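Local coordinates for enterobactin biosynthesis protein YbdZ (Escherichia coli, PDB 5JA1) that takes part in making the siderophore enterobactin, as an MbtH-like partner needed by the peptide synthetase EntF for amino-acid adenylation, at residues S6-I18 against G24-P36. Numbering follows the deposited sequence.
Sequences SNPFDDPQGAFYI and GQFSLWPQQCVLP
The beta hairpin of this MbtH-like protein pairs strand 16-20 with strand 26-30, and in its antiparallel register Phe16 faces Pro30, Tyr17 faces Trp29 and Ile18 faces Leu28. Tyr17 and Trp29 form the hydrogen-bonded pair: Tyr17 N gives to Trp29 O at 2.7 Å, and Trp29 N returns a straighter bond to Tyr17 O at 3.1 Å. Pro30 sits opposite Phe16 in a non-hydrogen-bonded pair, and one residue on Gln31 N gives to Ala15 O at 3.0 Å, prolonging the pairing into the turn from Pro30 to Cys33.

Tyr17 CG is anti to its own carbonyl carbon (chi1 -62°), which carries the ring out to Leu35 CD2; this methyl lies over one face, 4.0 Å from the ring centroid, in a CH-pi contact. Ring carbon CE2 meets Gln31 CA obliquely at 3.6 Å. With an alanine here, Leu35 CD2 would probably lose the aromatic face it packs on, and a gap would be likely to open beside Gln31.

With Phe16, Ile18 and Leu28 the hairpin turns its other face to helix 48-58; the Ile18 and Leu28 side chains lie side by side, CG1 of Ile18 3.7 Å from CD2 of Leu28. Phe9, from the N-terminal loop, brings CZ to 3.5 Å from Pro30 CD, while its CE1 edge meets Leu28 O near the ring plane. Pro30 CD in turn lies over one face of the Trp29 indole and Pro36 CD over the opposite one. The chemistry thus divides the work: main-chain bonds set the register, and aromatic and proline surfaces join the N-terminal loop and the segment after the hairpin to it.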
loop_
_atom_site.group_PDB
_atom_site.type_symbol
_atom_site.label_atom_id
_atom_site.label_comp_id
_atom_site.label_asym_id
_atom_site.label_seq_id
_atom_site.Cartn_x
_atom_site.Cartn_y
_atom_site.Cartn_z
ATOM N N SER B 6 -8.038 9.621 16.219
ATOM C CA SER B 6 -6.930 8.670 16.283
ATOM C C SER B 6 -5.645 9.328 16.771
ATOM O O SER B 6 -5.390 9.384 17.980
ATOM C CB SER B 6 -6.710 8.012 14.916
ATOM O OG SER B 6 -5.566 7.175 14.928
ATOM N N ASN B 7 -4.835 9.823 15.839
ATOM C CA ASN B 7 -3.525 10.368 16.180
ATOM C C ASN B 7 -3.689 11.629 17.026
ATOM O O ASN B 7 -4.481 12.512 16.666
ATOM C CB ASN B 7 -2.748 10.675 14.900
ATOM C CG ASN B 7 -1.245 10.734 15.115
ATOM O OD1 ASN B 7 -0.762 11.284 16.103
ATOM N ND2 ASN B 7 -0.496 10.169 14.175
ATOM N N PRO B 8 -2.978 11.752 18.155
ATOM C CA PRO B 8 -3.131 12.955 18.991
ATOM C C PRO B 8 -2.632 14.234 18.339
ATOM O O PRO B 8 -2.964 15.321 18.830
ATOM C CB PRO B 8 -2.312 12.616 20.245
ATOM C CG PRO B 8 -1.347 11.578 19.797
ATOM C CD PRO B 8 -2.100 10.755 18.792
ATOM N N PHE B 9 -1.846 14.154 17.263
ATOM C CA PHE B 9 -1.382 15.362 16.591
ATOM C C PHE B 9 -2.387 15.898 15.583
ATOM O O PHE B 9 -2.316 17.080 15.226
ATOM C CB PHE B 9 -0.049 15.104 15.886
ATOM C CG PHE B 9 1.139 15.132 16.802
ATOM C CD1 PHE B 9 1.809 16.317 17.052
ATOM C CD2 PHE B 9 1.591 13.972 17.405
ATOM C CE1 PHE B 9 2.906 16.343 17.889
ATOM C CE2 PHE B 9 2.687 13.992 18.244
ATOM C CZ PHE B 9 3.346 15.177 18.486
ATOM N N ASP B 10 -3.312 15.064 15.115
ATOM C CA ASP B 10 -4.343 15.486 14.178
ATOM C C ASP B 10 -5.546 16.115 14.871
ATOM O O ASP B 10 -6.543 16.409 14.207
ATOM C CB ASP B 10 -4.799 14.299 13.325
ATOM C CG ASP B 10 -3.654 13.651 12.568
ATOM O OD1 ASP B 10 -2.649 14.344 12.304
ATOM O OD2 ASP B 10 -3.762 12.451 12.235
ATOM N N ASP B 11 -5.475 16.324 16.185
ATOM C CA ASP B 11 -6.580 16.896 16.946
ATOM C C ASP B 11 -6.585 18.412 16.801
ATOM O O ASP B 11 -5.726 19.093 17.374
ATOM C CB ASP B 11 -6.480 16.494 18.419
ATOM C CG ASP B 11 -7.633 17.026 19.251
ATOM O OD1 ASP B 11 -8.673 17.397 18.669
ATOM O OD2 ASP B 11 -7.498 17.064 20.492
ATOM N N PRO B 12 -7.544 18.977 16.060
ATOM C CA PRO B 12 -7.547 20.432 15.851
ATOM C C PRO B 12 -7.858 21.223 17.108
ATOM O O PRO B 12 -7.471 22.396 17.192
ATOM C CB PRO B 12 -8.631 20.629 14.785
ATOM C CG PRO B 12 -9.566 19.489 15.007
ATOM C CD PRO B 12 -8.716 18.326 15.449
ATOM N N GLN B 13 -8.540 20.627 18.082
ATOM C CA GLN B 13 -8.828 21.281 19.349
ATOM C C GLN B 13 -7.738 21.058 20.386
ATOM O O GLN B 13 -7.856 21.561 21.508
ATOM C CB GLN B 13 -10.168 20.789 19.906
ATOM C CG GLN B 13 -11.341 20.988 18.963
ATOM C CD GLN B 13 -11.585 22.448 18.643
ATOM O OE1 GLN B 13 -11.610 23.295 19.536
ATOM N NE2 GLN B 13 -11.762 22.752 17.363
ATOM N N GLY B 14 -6.685 20.321 20.042
ATOM C CA GLY B 14 -5.656 20.010 21.011
ATOM C C GLY B 14 -4.704 21.168 21.248
ATOM O O GLY B 14 -4.502 22.034 20.399
ATOM N N ALA B 15 -4.118 21.173 22.440
ATOM C CA ALA B 15 -3.072 22.113 22.809
ATOM C C ALA B 15 -1.714 21.440 22.658
ATOM O O ALA B 15 -1.579 20.228 22.845
ATOM C CB ALA B 15 -3.258 22.610 24.244
ATOM N N PHE B 16 -0.705 22.236 22.313
ATOM C CA PHE B 16 0.608 21.689 21.996
ATOM C C PHE B 16 1.709 22.584 22.535
ATOM O O PHE B 16 1.689 23.799 22.316
ATOM C CB PHE B 16 0.781 21.522 20.482
ATOM C CG PHE B 16 -0.173 20.542 19.866
ATOM C CD1 PHE B 16 0.127 19.191 19.834
ATOM C CD2 PHE B 16 -1.368 20.973 19.315
ATOM C CE1 PHE B 16 -0.751 18.283 19.265
ATOM C CE2 PHE B 16 -2.249 20.072 18.746
ATOM C CZ PHE B 16 -1.940 18.727 18.720
ATOM N N TYR B 17 2.669 21.978 23.232
ATOM C CA TYR B 17 3.936 22.642 23.482
ATOM C C TYR B 17 4.689 22.830 22.169
ATOM O O TYR B 17 4.389 22.200 21.151
ATOM C CB TYR B 17 4.815 21.826 24.433
ATOM C CG TYR B 17 4.265 21.586 25.819
ATOM C CD1 TYR B 17 4.536 22.470 26.857
ATOM C CD2 TYR B 17 3.511 20.455 26.103
ATOM C CE1 TYR B 17 4.050 22.246 28.130
ATOM C CE2 TYR B 17 3.021 20.223 27.375
ATOM C CZ TYR B 17 3.293 21.121 28.384
ATOM O OH TYR B 17 2.805 20.891 29.651
ATOM N N ILE B 18 5.691 23.702 22.203
ATOM C CA ILE B 18 6.666 23.818 21.126
ATOM C C ILE B 18 8.041 23.610 21.739
ATOM O O ILE B 18 8.484 24.411 22.573
ATOM C CB ILE B 18 6.576 25.166 20.396
ATOM C CG1 ILE B 18 5.170 25.359 19.824
ATOM C CG2 ILE B 18 7.612 25.231 19.284
ATOM C CD1 ILE B 18 5.032 26.561 18.916
ATOM N N GLY B 24 18.628 23.119 17.080
ATOM C CA GLY B 24 17.724 24.170 16.643
ATOM C C GLY B 24 16.536 23.679 15.850
ATOM O O GLY B 24 16.058 24.388 14.958
ATOM N N GLN B 25 16.049 22.480 16.143
ATOM C CA GLN B 25 14.881 21.931 15.473
ATOM C C GLN B 25 13.675 22.013 16.399
ATOM O O GLN B 25 13.797 21.872 17.619
ATOM C CB GLN B 25 15.123 20.485 15.042
ATOM C CG GLN B 25 16.153 20.345 13.930
ATOM C CD GLN B 25 16.521 18.903 13.652
ATOM O OE1 GLN B 25 16.475 18.056 14.543
ATOM N NE2 GLN B 25 16.888 18.614 12.408
ATOM N N PHE B 26 12.508 22.248 15.809
ATOM C CA PHE B 26 11.284 22.479 16.561
ATOM C C PHE B 26 10.324 21.311 16.392
ATOM O O PHE B 26 10.134 20.799 15.284
ATOM C CB PHE B 26 10.609 23.781 16.125
ATOM C CG PHE B 26 11.359 25.012 16.539
ATOM C CD1 PHE B 26 11.237 25.509 17.825
ATOM C CD2 PHE B 26 12.191 25.664 15.649
ATOM C CE1 PHE B 26 11.929 26.637 18.213
ATOM C CE2 PHE B 26 12.884 26.794 16.030
ATOM C CZ PHE B 26 12.753 27.280 17.314
ATOM N N SER B 27 9.726 20.897 17.503
ATOM C CA SER B 27 8.752 19.820 17.534
ATOM C C SER B 27 7.568 20.236 18.391
ATOM O O SER B 27 7.743 20.794 19.478
ATOM C CB SER B 27 9.364 18.532 18.092
ATOM O OG SER B 27 8.362 17.561 18.341
ATOM N N LEU B 28 6.366 19.972 17.890
ATOM C CA LEU B 28 5.172 20.106 18.705
ATOM C C LEU B 28 5.047 18.897 19.622
ATOM O O LEU B 28 5.417 17.777 19.259
ATOM C CB LEU B 28 3.927 20.224 17.828
ATOM C CG LEU B 28 3.901 21.340 16.784
ATOM C CD1 LEU B 28 2.590 21.313 16.015
ATOM C CD2 LEU B 28 4.119 22.696 17.439
ATOM N N TRP B 29 4.535 19.131 20.827
ATOM C CA TRP B 29 4.272 18.036 21.743
ATOM C C TRP B 29 2.891 18.234 22.356
ATOM O O TRP B 29 2.599 19.318 22.891
ATOM C CB TRP B 29 5.334 17.929 22.843
ATOM C CG TRP B 29 5.295 16.601 23.524
ATOM C CD1 TRP B 29 4.831 16.336 24.780
ATOM C CD2 TRP B 29 5.707 15.344 22.974
ATOM N NE1 TRP B 29 4.944 14.994 25.052
ATOM C CE2 TRP B 29 5.478 14.362 23.958
ATOM C CE3 TRP B 29 6.256 14.955 21.748
ATOM C CZ2 TRP B 29 5.778 13.016 23.756
ATOM C CZ3 TRP B 29 6.553 13.616 21.547
ATOM C CH2 TRP B 29 6.313 12.664 22.546
ATOM N N PRO B 30 2.023 17.227 22.296
ATOM C CA PRO B 30 0.675 17.383 22.851
ATOM C C PRO B 30 0.718 17.559 24.360
ATOM O O PRO B 30 1.498 16.910 25.061
ATOM C CB PRO B 30 -0.027 16.079 22.451
ATOM C CG PRO B 30 1.079 15.103 22.236
ATOM C CD PRO B 30 2.248 15.888 21.729
ATOM N N GLN B 31 -0.135 18.461 24.852
ATOM C CA GLN B 31 -0.138 18.808 26.269
ATOM C C GLN B 31 -0.375 17.590 27.154
ATOM O O GLN B 31 0.136 17.533 28.279
ATOM C CB GLN B 31 -1.200 19.877 26.532
ATOM C CG GLN B 31 -1.243 20.398 27.958
ATOM C CD GLN B 31 -2.387 21.365 28.186
ATOM O OE1 GLN B 31 -3.296 21.471 27.363
ATOM N NE2 GLN B 31 -2.348 22.081 29.305
ATOM N N GLN B 32 -1.120 16.603 26.663
ATOM C CA GLN B 32 -1.533 15.468 27.480
ATOM C C GLN B 32 -0.468 14.387 27.606
ATOM O O GLN B 32 -0.714 13.380 28.280
ATOM C CB GLN B 32 -2.815 14.856 26.907
ATOM C CG GLN B 32 -2.670 14.253 25.516
ATOM C CD GLN B 32 -2.787 15.279 24.406
ATOM O OE1 GLN B 32 -2.571 16.474 24.616
ATOM N NE2 GLN B 32 -3.136 14.816 23.210
ATOM N N CYS B 33 0.700 14.559 26.996
ATOM C CA CYS B 33 1.730 13.531 26.998
ATOM C C CYS B 33 2.940 13.980 27.807
ATOM O O CYS B 33 3.243 15.174 27.896
ATOM C CB CYS B 33 2.157 13.183 25.568
ATOM S SG CYS B 33 0.810 12.546 24.545
ATOM N N VAL B 34 3.626 13.003 28.399
ATOM C CA VAL B 34 4.826 13.288 29.174
ATOM C C VAL B 34 5.918 13.831 28.262
ATOM O O VAL B 34 6.181 13.276 27.190
ATOM C CB VAL B 34 5.305 12.029 29.894
ATOM N N LEU B 35 6.553 14.918 28.691
ATOM C CA LEU B 35 7.513 15.607 27.841
ATOM C C LEU B 35 8.718 14.713 27.554
ATOM O O LEU B 35 9.174 13.978 28.437
ATOM C CB LEU B 35 7.977 16.908 28.494
ATOM C CG LEU B 35 6.963 18.051 28.518
ATOM C CD1 LEU B 35 7.555 19.261 29.215
ATOM C CD2 LEU B 35 6.517 18.407 27.108
ATOM N N PRO B 36 9.248 14.748 26.334
ATOM C CA PRO B 36 10.394 13.902 25.996
ATOM C C PRO B 36 11.711 14.534 26.411
ATOM O O PRO B 36 11.853 15.757 26.481
ATOM C CB PRO B 36 10.296 13.786 24.471
ATOM C CG PRO B 36 9.678 15.080 24.053
ATOM C CD PRO B 36 8.729 15.477 25.162
#